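Local coordinates for AlgX/AlgJ SGNH hydrolase-like domain-containing protein (Eubacterium siraeum, PDB 4NZK) that is of unknown function but, as a member of the DHHW family within the SGNH hydrolase clan, probably has a hydrolase-like fold related to AlgX and AlgJ, at residues G69-G73 with Y158-D162; W165-G169 with D218-Y223; P51-D55 with V65-G69; W72-L76 with T109-L115. One frame throughout, in Å; residues are numbered along the deposited sequence. Where two conformers were deposited one is given.

Interaction 1: G69-G73 with Y158-D162; sequences GHTWG and YTRTD
Arg160 reaches across to Thr71 and donates from NH1 to Thr71 O at 2.8 Å. The oxygen lies in the guanidinium plane. A second bond is purely backbone: Gly73 N donates to Arg160 O at 3.0 Å, almost straight (177°). Arg160 therefore grips the strand 70-75 edge with both its carbonyl and its side-chain end. NH1 also binds Asp216 O, so the guanidinium joins two backbone carbonyls.

His70 lies over one face of this group. Its ND1 sits 3.5 Å from Arg160 CZ, and the two planes are only 19° apart. The same ND1 is bonded to Asp216, which orients the imidazole in this conformer. Further along the side chain, Arg160 CG stands over the five-membered ring of Trp72, 3.6 Å from its centroid, as a CH-pi contact. Arg160 CD is 3.5 Å from Trp72 NE1. A bend at chi3 (-74°) lets the methylenes cover the indole while the guanidinium turns back to Thr71. Thr159 O approaches the far end of the indole at CZ3.

The contact pins the loop leading into the Asp-His-His-Trp signature of the DHHW family, which starts at Asp162, against the outer strand of the three-stranded N-terminal sheet.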
# COMPACT_ATOMS: atom_id res chain seq x y z
N GLY A 69 -21.51 -7.88 -15.36
CA GLY A 69 -22.60 -7.90 -14.37
C GLY A 69 -22.31 -7.25 -13.03
O GLY A 69 -23.15 -7.31 -12.13
N HIS A 70 -21.13 -6.64 -12.86
CA HIS A 70 -20.78 -5.98 -11.58
C HIS A 70 -20.40 -4.53 -11.86
O HIS A 70 -19.74 -4.23 -12.84
CB HIS A 70 -19.61 -6.66 -10.85
CG HIS A 70 -19.98 -7.84 -9.99
ND1 HIS A 70 -20.71 -7.74 -8.82
CD2 HIS A 70 -19.66 -9.15 -10.11
CE1 HIS A 70 -20.84 -8.93 -8.27
NE2 HIS A 70 -20.22 -9.81 -9.04
N THR A 71 -20.79 -3.66 -10.95
CA THR A 71 -20.44 -2.25 -11.07
C THR A 71 -19.08 -2.02 -10.45
O THR A 71 -18.79 -2.42 -9.31
CB THR A 71 -21.47 -1.38 -10.34
OG1 THR A 71 -22.78 -1.64 -10.90
CG2 THR A 71 -21.14 0.11 -10.48
N TRP A 72 -18.27 -1.29 -11.20
CA TRP A 72 -16.99 -0.83 -10.72
C TRP A 72 -16.95 0.70 -10.64
O TRP A 72 -17.58 1.38 -11.45
CB TRP A 72 -15.91 -1.20 -11.72
CG TRP A 72 -15.56 -2.62 -11.81
CD1 TRP A 72 -16.33 -3.63 -12.30
CD2 TRP A 72 -14.28 -3.19 -11.51
NE1 TRP A 72 -15.63 -4.80 -12.26
CE2 TRP A 72 -14.37 -4.56 -11.79
CE3 TRP A 72 -13.09 -2.68 -10.97
CZ2 TRP A 72 -13.29 -5.44 -11.60
CZ3 TRP A 72 -12.02 -3.54 -10.79
CH2 TRP A 72 -12.15 -4.91 -11.09
N GLY A 73 -16.18 1.21 -9.69
CA GLY A 73 -15.73 2.60 -9.69
C GLY A 73 -14.22 2.52 -9.88
O GLY A 73 -13.53 1.85 -9.10
N TYR A 158 -8.23 -6.73 -6.78
CA TYR A 158 -8.64 -5.35 -6.55
C TYR A 158 -10.11 -5.29 -6.15
O TYR A 158 -10.91 -6.10 -6.57
CB TYR A 158 -8.43 -4.46 -7.78
CG TYR A 158 -7.01 -3.99 -7.99
CD1 TYR A 158 -6.09 -4.75 -8.71
CD2 TYR A 158 -6.58 -2.76 -7.42
CE1 TYR A 158 -4.80 -4.31 -8.85
CE2 TYR A 158 -5.27 -2.32 -7.60
CZ TYR A 158 -4.40 -3.12 -8.32
OH TYR A 158 -3.07 -2.78 -8.52
N THR A 159 -10.44 -4.33 -5.30
CA THR A 159 -11.86 -4.11 -5.00
C THR A 159 -12.52 -3.37 -6.16
O THR A 159 -11.83 -2.73 -6.97
CB THR A 159 -12.04 -3.29 -3.75
OG1 THR A 159 -11.58 -1.97 -4.02
CG2 THR A 159 -11.25 -3.91 -2.59
N ARG A 160 -13.85 -3.51 -6.26
CA ARG A 160 -14.62 -2.77 -7.22
C ARG A 160 -15.08 -1.41 -6.65
O ARG A 160 -15.35 -0.49 -7.42
CB ARG A 160 -15.87 -3.52 -7.65
CG ARG A 160 -15.58 -4.75 -8.49
CD ARG A 160 -16.86 -5.41 -9.00
NE ARG A 160 -17.50 -6.11 -7.89
CZ ARG A 160 -18.47 -5.63 -7.12
NH1 ARG A 160 -19.03 -4.44 -7.32
NH2 ARG A 160 -18.88 -6.34 -6.10
N THR A 161 -15.18 -1.30 -5.33
CA THR A 161 -15.83 -0.14 -4.71
C THR A 161 -14.91 0.67 -3.78
O THR A 161 -15.37 1.55 -3.05
CB THR A 161 -17.07 -0.54 -3.89
OG1 THR A 161 -16.68 -1.21 -2.68
CG2 THR A 161 -18.06 -1.39 -4.72
N ASP A 162 -13.63 0.36 -3.80
CA ASP A 162 -12.66 1.03 -2.93
C ASP A 162 -11.46 1.50 -3.73
O ASP A 162 -11.17 0.98 -4.81
CB ASP A 162 -12.24 0.11 -1.80
CG ASP A 162 -11.53 0.83 -0.66
OD1 ASP A 162 -12.07 1.82 -0.08
OD2 ASP A 162 -10.43 0.33 -0.29

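Interaction 2: W165-G169 with D218-Y223; sequences WEPLG and DTFTYY
Glu166 and Thr221 make the direct hydrogen bond of this contact. Thr221 N donates to Glu166 OE1 at 3.2 Å, nearly straight (169°), and meets the syn lone pair of the carboxylate. A bend at chi2 (-91°) swings the Glu166 carboxyl group toward the strand. Its other oxygen, OE2, lies 2.7 Å from Thr219 O.

A water adds a second polar link. It accepts from Leu168 N at 3.0 Å, in the first turn of helix 167-180. It also lies 2.7 Å from Thr221 O and 2.8 Å from Tyr223 OH.

The apolar part centres on Pro167, which follows Glu166 at the N-cap position. Its ring is set crosswise to Phe220, with Pro167 CG 3.7 Å from Phe220 CZ and Pro167 CD making an off-centre CH-pi contact with the ring. On another side, Pro167 CB meets Tyr223 CE2 at 3.9 Å. Leu168 CB packs near the Tyr223 hydroxyl. Strand 192-199, the partner of strand 218-224 in the two-stranded sheet, supplies Phe199, which meets Phe220 edge-to-face.

Asp218, bonded to Thr161 and Tyr156, places OD1 4.2 Å from Glu166 OE2. This nearby acid, and the closeness of OE2 to a carbonyl oxygen, could both favour a protonated Glu166. The contact is consistent with a Glu166 that may be protonated and docks the helix start on the strand.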
# COMPACT_ATOMS: atom_id res chain seq x y z
N TRP A 165 -6.47 -1.96 -3.44
CA TRP A 165 -6.46 -3.39 -3.74
C TRP A 165 -7.12 -4.18 -2.61
O TRP A 165 -7.29 -3.70 -1.47
CB TRP A 165 -5.04 -3.92 -3.94
CG TRP A 165 -3.99 -3.44 -2.97
CD1 TRP A 165 -4.16 -2.93 -1.69
CD2 TRP A 165 -2.59 -3.45 -3.21
NE1 TRP A 165 -2.93 -2.62 -1.15
CE2 TRP A 165 -1.96 -2.96 -2.05
CE3 TRP A 165 -1.81 -3.87 -4.29
CZ2 TRP A 165 -0.60 -2.83 -1.96
CZ3 TRP A 165 -0.46 -3.76 -4.21
CH2 TRP A 165 0.14 -3.24 -3.06
N GLU A 166 -7.52 -5.41 -2.94
CA GLU A 166 -7.84 -6.37 -1.90
C GLU A 166 -6.54 -6.84 -1.28
O GLU A 166 -5.47 -6.76 -1.92
CB GLU A 166 -8.54 -7.59 -2.51
CG GLU A 166 -9.99 -7.37 -2.97
CD GLU A 166 -11.04 -7.67 -1.90
OE1 GLU A 166 -10.71 -8.30 -0.86
OE2 GLU A 166 -12.24 -7.35 -2.15
N PRO A 167 -6.61 -7.38 -0.06
CA PRO A 167 -5.43 -7.97 0.54
C PRO A 167 -4.74 -9.01 -0.37
O PRO A 167 -3.51 -9.07 -0.37
CB PRO A 167 -5.96 -8.56 1.84
CG PRO A 167 -7.09 -7.59 2.21
CD PRO A 167 -7.75 -7.31 0.89
N LEU A 168 -5.48 -9.73 -1.21
CA LEU A 168 -4.83 -10.69 -2.12
C LEU A 168 -3.87 -9.97 -3.08
O LEU A 168 -2.81 -10.48 -3.39
CB LEU A 168 -5.88 -11.50 -2.88
CG LEU A 168 -5.39 -12.55 -3.91
CD1 LEU A 168 -4.54 -13.61 -3.25
CD2 LEU A 168 -6.52 -13.19 -4.68
N GLY A 169 -4.29 -8.81 -3.59
CA GLY A 169 -3.42 -8.00 -4.44
C GLY A 169 -2.18 -7.59 -3.68
O GLY A 169 -1.05 -7.70 -4.19
N ASP A 218 -18.43 -5.08 -2.33
CA ASP A 218 -17.38 -6.09 -2.39
C ASP A 218 -17.47 -7.06 -1.23
O ASP A 218 -18.06 -6.78 -0.18
CB ASP A 218 -16.01 -5.41 -2.26
CG ASP A 218 -15.57 -4.71 -3.53
OD1 ASP A 218 -15.12 -5.41 -4.49
OD2 ASP A 218 -15.56 -3.43 -3.54
N THR A 219 -16.77 -8.18 -1.41
CA THR A 219 -16.44 -9.04 -0.31
C THR A 219 -14.97 -8.75 -0.04
O THR A 219 -14.14 -8.81 -0.96
CB THR A 219 -16.56 -10.53 -0.69
OG1 THR A 219 -17.94 -10.81 -1.02
CG2 THR A 219 -16.09 -11.42 0.44
N PHE A 220 -14.66 -8.40 1.20
CA PHE A 220 -13.32 -8.12 1.61
C PHE A 220 -12.73 -9.30 2.35
O PHE A 220 -13.17 -9.64 3.44
CB PHE A 220 -13.36 -6.89 2.51
CG PHE A 220 -12.03 -6.36 2.90
CD1 PHE A 220 -11.35 -5.48 2.07
CD2 PHE A 220 -11.48 -6.70 4.12
CE1 PHE A 220 -10.11 -4.94 2.48
CE2 PHE A 220 -10.27 -6.17 4.54
CZ PHE A 220 -9.57 -5.30 3.71
N THR A 221 -11.67 -9.87 1.79
CA THR A 221 -11.03 -11.04 2.38
C THR A 221 -9.65 -10.67 2.82
O THR A 221 -8.87 -10.13 2.03
CB THR A 221 -10.97 -12.18 1.37
OG1 THR A 221 -12.30 -12.45 0.90
CG2 THR A 221 -10.36 -13.42 2.00
N TYR A 222 -9.34 -10.97 4.08
CA TYR A 222 -8.00 -10.71 4.61
C TYR A 222 -7.44 -11.94 5.31
O TYR A 222 -8.12 -12.97 5.41
CB TYR A 222 -7.98 -9.48 5.50
CG TYR A 222 -8.70 -9.58 6.83
CD1 TYR A 222 -10.07 -9.39 6.91
CD2 TYR A 222 -7.99 -9.81 8.00
CE1 TYR A 222 -10.72 -9.44 8.13
CE2 TYR A 222 -8.61 -9.85 9.23
CZ TYR A 222 -9.99 -9.66 9.30
OH TYR A 222 -10.66 -9.71 10.52
N TYR A 223 -6.19 -11.85 5.72
CA TYR A 223 -5.42 -13.02 6.09
C TYR A 223 -4.52 -12.74 7.27
O TYR A 223 -3.77 -11.75 7.28
CB TYR A 223 -4.53 -13.49 4.89
CG TYR A 223 -5.26 -13.54 3.58
CD1 TYR A 223 -6.01 -14.64 3.19
CD2 TYR A 223 -5.25 -12.42 2.74
CE1 TYR A 223 -6.71 -14.63 1.98
CE2 TYR A 223 -5.92 -12.41 1.54
CZ TYR A 223 -6.65 -13.48 1.16
OH TYR A 223 -7.33 -13.37 -0.03
O HOH W 1 -8.24 -10.73 -0.55

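Interaction 3: P51-D55 with V65-G69; sequences PVGVD and VDIDG
Ile67 and Pro51 meet through a methyl branch. With Ile67 chi1 at -57°, CG2 is anti to the backbone N and touches Pro51 CB at 3.5 Å. Val65 uses a similar branch. Its chi1 of 60° sets CG2 anti to the backbone N, 3.7 Å from Val54 O and close to Gly53 CA. These two side chains pack against Pro51 and Gly53, and both also rest on Pro116.

The backbones join at Val54 and Asp66, an antiparallel hydrogen-bonded pair. Val54 N donates to Asp66 O at 2.9 Å, and Asp66 N returns a bond to Val54 O at 2.9 Å. The second bond is the straighter one, and both donors lie in the carbonyl plane. Gly53 CA adds a CA-H...O contact to Asp66 O at 3.4 Å. The side chains of Val54 and Asp66 share a face of the sheet, with their CB atoms 4.2 Å apart.

Asp66 OD1 turns elsewhere, to a hydrogen bond with Thr71 OG1 and a salt bridge with Arg212. Arg212 also binds Asp55 O, and so ties both strands to helix 211-214.

Toward Pro51 a water continues the link. It accepts from Asp68 N at 3.0 Å and also lies very close to Val52 O, where the two chains part near the Asp68-Gly69 turn.

Most of the touching residues are exposed. This end of the hairpin is held by one hydrogen-bonded backbone pair and a thin apolar layer. The backbone bonds therefore carry most of the direct polar join, and side chains add only a small apolar contact at the open end.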
# COMPACT_ATOMS: atom_id res chain seq x y z
N PRO A 51 -11.76 -5.79 -20.84
CA PRO A 51 -13.20 -5.97 -20.56
C PRO A 51 -14.16 -5.12 -21.42
O PRO A 51 -13.74 -4.13 -22.03
CB PRO A 51 -13.35 -5.60 -19.07
CG PRO A 51 -11.98 -5.18 -18.55
CD PRO A 51 -11.01 -5.17 -19.71
N VAL A 52 -15.43 -5.50 -21.45
CA VAL A 52 -16.51 -4.75 -22.11
C VAL A 52 -17.33 -4.00 -21.06
O VAL A 52 -17.69 -4.60 -20.04
CB VAL A 52 -17.49 -5.68 -22.84
CG1 VAL A 52 -17.76 -6.97 -22.06
CG2 VAL A 52 -18.81 -4.98 -23.16
N GLY A 53 -17.68 -2.73 -21.31
CA GLY A 53 -18.42 -1.92 -20.33
C GLY A 53 -19.81 -1.44 -20.70
O GLY A 53 -20.10 -1.15 -21.86
N VAL A 54 -20.68 -1.32 -19.69
CA VAL A 54 -22.05 -0.89 -19.87
C VAL A 54 -22.37 0.28 -18.94
O VAL A 54 -22.03 0.23 -17.74
CB VAL A 54 -23.02 -2.06 -19.53
CG1 VAL A 54 -24.48 -1.62 -19.69
CG2 VAL A 54 -22.71 -3.28 -20.37
N ASP A 55 -23.06 1.30 -19.47
CA ASP A 55 -23.59 2.43 -18.67
C ASP A 55 -22.44 3.14 -17.93
O ASP A 55 -22.50 3.41 -16.73
CB ASP A 55 -24.71 1.98 -17.68
CG ASP A 55 -25.98 1.48 -18.39
OD1 ASP A 55 -26.10 1.63 -19.63
OD2 ASP A 55 -26.87 0.94 -17.69
N VAL A 65 -18.88 2.06 -14.05
CA VAL A 65 -19.23 1.25 -15.22
C VAL A 65 -19.51 -0.19 -14.81
O VAL A 65 -18.96 -0.67 -13.84
CB VAL A 65 -18.07 1.32 -16.24
CG1 VAL A 65 -16.77 0.79 -15.63
CG2 VAL A 65 -18.39 0.66 -17.58
N ASP A 66 -20.43 -0.84 -15.53
CA ASP A 66 -20.71 -2.24 -15.26
C ASP A 66 -19.87 -3.13 -16.17
O ASP A 66 -19.80 -2.94 -17.39
CB ASP A 66 -22.21 -2.54 -15.44
CG ASP A 66 -23.09 -1.92 -14.35
OD1 ASP A 66 -22.60 -1.13 -13.53
OD2 ASP A 66 -24.30 -2.22 -14.33
N ILE A 67 -19.22 -4.10 -15.56
CA ILE A 67 -18.37 -5.04 -16.28
C ILE A 67 -18.74 -6.44 -15.84
O ILE A 67 -18.66 -6.75 -14.65
CB ILE A 67 -16.88 -4.81 -15.97
CG1 ILE A 67 -16.44 -3.38 -16.28
CG2 ILE A 67 -16.01 -5.79 -16.77
CD1 ILE A 67 -15.03 -3.05 -15.79
N ASP A 68 -19.17 -7.27 -16.79
CA ASP A 68 -19.53 -8.65 -16.50
C ASP A 68 -20.51 -8.76 -15.33
O ASP A 68 -20.34 -9.58 -14.42
CB ASP A 68 -18.25 -9.47 -16.24
CG ASP A 68 -17.33 -9.54 -17.48
OD1 ASP A 68 -17.84 -9.53 -18.64
OD2 ASP A 68 -16.09 -9.60 -17.29
N GLY A 69 -21.51 -7.88 -15.36
CA GLY A 69 -22.60 -7.90 -14.37
C GLY A 69 -22.31 -7.25 -13.03
O GLY A 69 -23.15 -7.31 -12.13
O HOH W 2 -19.63 -6.13 -19.54

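Interaction 4: W72-L76 with T109-L115; sequences WGISL and TAGAYYL
Trp72 pushes the far corner of its indole against Tyr114. Its CH2 lies over one face of the phenol ring, toward the rim, 3.5 Å from Tyr114 CG. The planes are 33° apart, so the pair is tilted. Tyr114 CB in turn lies over the six-membered ring of Trp72, on the face opposite Arg160. Ala110 CB closes the indole edge, 4.1 Å from Trp72 CZ3.

The next bump is Ile74. Its CG2, anti to the backbone N, fits the dip left by Gly111 and comes to 3.5 Å from Gly111 CA. Leu115 CD1 flanks that methyl, 4.1 Å from Ile74 CG2. The same CD1 meets Leu76 CD2 at 3.8 Å, where the two leucine side chains cross at about a right angle.

A water fills the polar end. It donates to Ser75 O at 2.7 Å, accepts from Gly111 N at 2.9 Å and lies 2.7 Å from Thr109 OG1.

The short, weakly bonded helical turn at about 111-114, with the residues flanking it, thus covers one face of strand 70-75. Tyr114 OH is anchored to Thr153 O beyond it. Helix 145-150 packs on Tyr113, helix 126-136 on Thr109 and Ala112, and helix 335-339 touches both Ser75 and Thr109.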
# COMPACT_ATOMS: atom_id res chain seq x y z
N TRP A 72 -18.27 -1.29 -11.20
CA TRP A 72 -16.99 -0.83 -10.72
C TRP A 72 -16.95 0.70 -10.64
O TRP A 72 -17.58 1.38 -11.45
CB TRP A 72 -15.91 -1.20 -11.72
CG TRP A 72 -15.56 -2.62 -11.81
CD1 TRP A 72 -16.33 -3.63 -12.30
CD2 TRP A 72 -14.28 -3.19 -11.51
NE1 TRP A 72 -15.63 -4.80 -12.26
CE2 TRP A 72 -14.37 -4.56 -11.79
CE3 TRP A 72 -13.09 -2.68 -10.97
CZ2 TRP A 72 -13.29 -5.44 -11.60
CZ3 TRP A 72 -12.02 -3.54 -10.79
CH2 TRP A 72 -12.15 -4.91 -11.09
N GLY A 73 -16.18 1.21 -9.69
CA GLY A 73 -15.73 2.60 -9.69
C GLY A 73 -14.22 2.52 -9.88
O GLY A 73 -13.53 1.85 -9.10
N ILE A 74 -13.73 3.20 -10.93
CA ILE A 74 -12.32 3.17 -11.34
C ILE A 74 -11.78 4.56 -11.47
O ILE A 74 -12.33 5.39 -12.23
CB ILE A 74 -12.17 2.44 -12.68
CG1 ILE A 74 -12.77 1.04 -12.56
CG2 ILE A 74 -10.68 2.43 -13.12
CD1 ILE A 74 -12.78 0.23 -13.84
N SER A 75 -10.69 4.84 -10.76
CA SER A 75 -10.08 6.17 -10.83
C SER A 75 -9.27 6.25 -12.14
O SER A 75 -8.44 5.39 -12.42
CB SER A 75 -9.14 6.39 -9.65
OG SER A 75 -9.78 6.38 -8.41
N LEU A 76 -9.52 7.30 -12.92
CA LEU A 76 -8.80 7.53 -14.15
C LEU A 76 -7.47 8.22 -13.83
O LEU A 76 -7.38 9.03 -12.93
CB LEU A 76 -9.65 8.35 -15.12
CG LEU A 76 -10.97 7.63 -15.49
CD1 LEU A 76 -11.95 8.56 -16.19
CD2 LEU A 76 -10.77 6.37 -16.30
N THR A 109 -3.32 1.47 -9.54
CA THR A 109 -4.68 1.25 -9.13
C THR A 109 -5.37 0.38 -10.19
O THR A 109 -4.75 -0.01 -11.22
CB THR A 109 -5.40 2.58 -8.92
OG1 THR A 109 -5.33 3.33 -10.13
CG2 THR A 109 -4.76 3.37 -7.77
N ALA A 110 -6.62 0.03 -9.94
CA ALA A 110 -7.29 -0.99 -10.76
C ALA A 110 -7.36 -0.67 -12.24
O ALA A 110 -7.40 -1.56 -13.06
CB ALA A 110 -8.68 -1.29 -10.22
N GLY A 111 -7.40 0.62 -12.58
CA GLY A 111 -7.53 1.05 -13.94
C GLY A 111 -6.38 0.64 -14.83
O GLY A 111 -6.51 0.64 -16.06
N ALA A 112 -5.24 0.28 -14.25
CA ALA A 112 -4.17 -0.27 -15.09
C ALA A 112 -4.56 -1.57 -15.79
O ALA A 112 -4.05 -1.87 -16.88
CB ALA A 112 -2.95 -0.56 -14.27
N TYR A 113 -5.45 -2.33 -15.15
CA TYR A 113 -5.78 -3.66 -15.61
C TYR A 113 -7.22 -3.88 -16.07
O TYR A 113 -7.47 -4.75 -16.90
CB TYR A 113 -5.50 -4.67 -14.50
CG TYR A 113 -4.12 -4.55 -13.89
CD1 TYR A 113 -3.00 -4.80 -14.65
CD2 TYR A 113 -3.96 -4.23 -12.57
CE1 TYR A 113 -1.72 -4.67 -14.10
CE2 TYR A 113 -2.69 -4.11 -12.01
CZ TYR A 113 -1.56 -4.34 -12.78
OH TYR A 113 -0.33 -4.21 -12.21
N TYR A 114 -8.16 -3.14 -15.49
CA TYR A 114 -9.58 -3.43 -15.63
C TYR A 114 -10.44 -2.40 -16.36
O TYR A 114 -11.64 -2.58 -16.44
CB TYR A 114 -10.16 -3.62 -14.23
CG TYR A 114 -9.58 -4.84 -13.53
CD1 TYR A 114 -9.94 -6.12 -13.92
CD2 TYR A 114 -8.70 -4.72 -12.50
CE1 TYR A 114 -9.43 -7.24 -13.27
CE2 TYR A 114 -8.20 -5.83 -11.84
CZ TYR A 114 -8.56 -7.09 -12.23
OH TYR A 114 -8.03 -8.15 -11.54
N LEU A 115 -9.83 -1.35 -16.89
CA LEU A 115 -10.58 -0.37 -17.66
C LEU A 115 -11.14 -1.03 -18.90
O LEU A 115 -10.39 -1.71 -19.63
CB LEU A 115 -9.67 0.83 -17.97
CG LEU A 115 -10.28 2.16 -18.31
CD1 LEU A 115 -11.19 2.67 -17.18
CD2 LEU A 115 -9.17 3.13 -18.62
O HOH W 3 -7.78 3.07 -11.12

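How the interactions relate
From the N terminus, interaction 3 comes first and joins the open end of the hairpin formed by strands 53-59 and 62-67. Gly69 ends it and begins interaction 1, which runs on to the loop 158-162. Interaction 4 leaves the same strand 70-75 and closes a shorter loop at 109-115, within the span of interaction 1. The two share Trp72 and Gly73, and Tyr158 packs on Ala110 and Tyr114. Interaction 2 follows in series, joining the start of helix 167-180 to strand 218-224. Asp218 links it back to interaction 1 through Arg160 N and Thr161 OG1. Together they tie the N-terminal sheet to the DHHW loop and the two-stranded sheet.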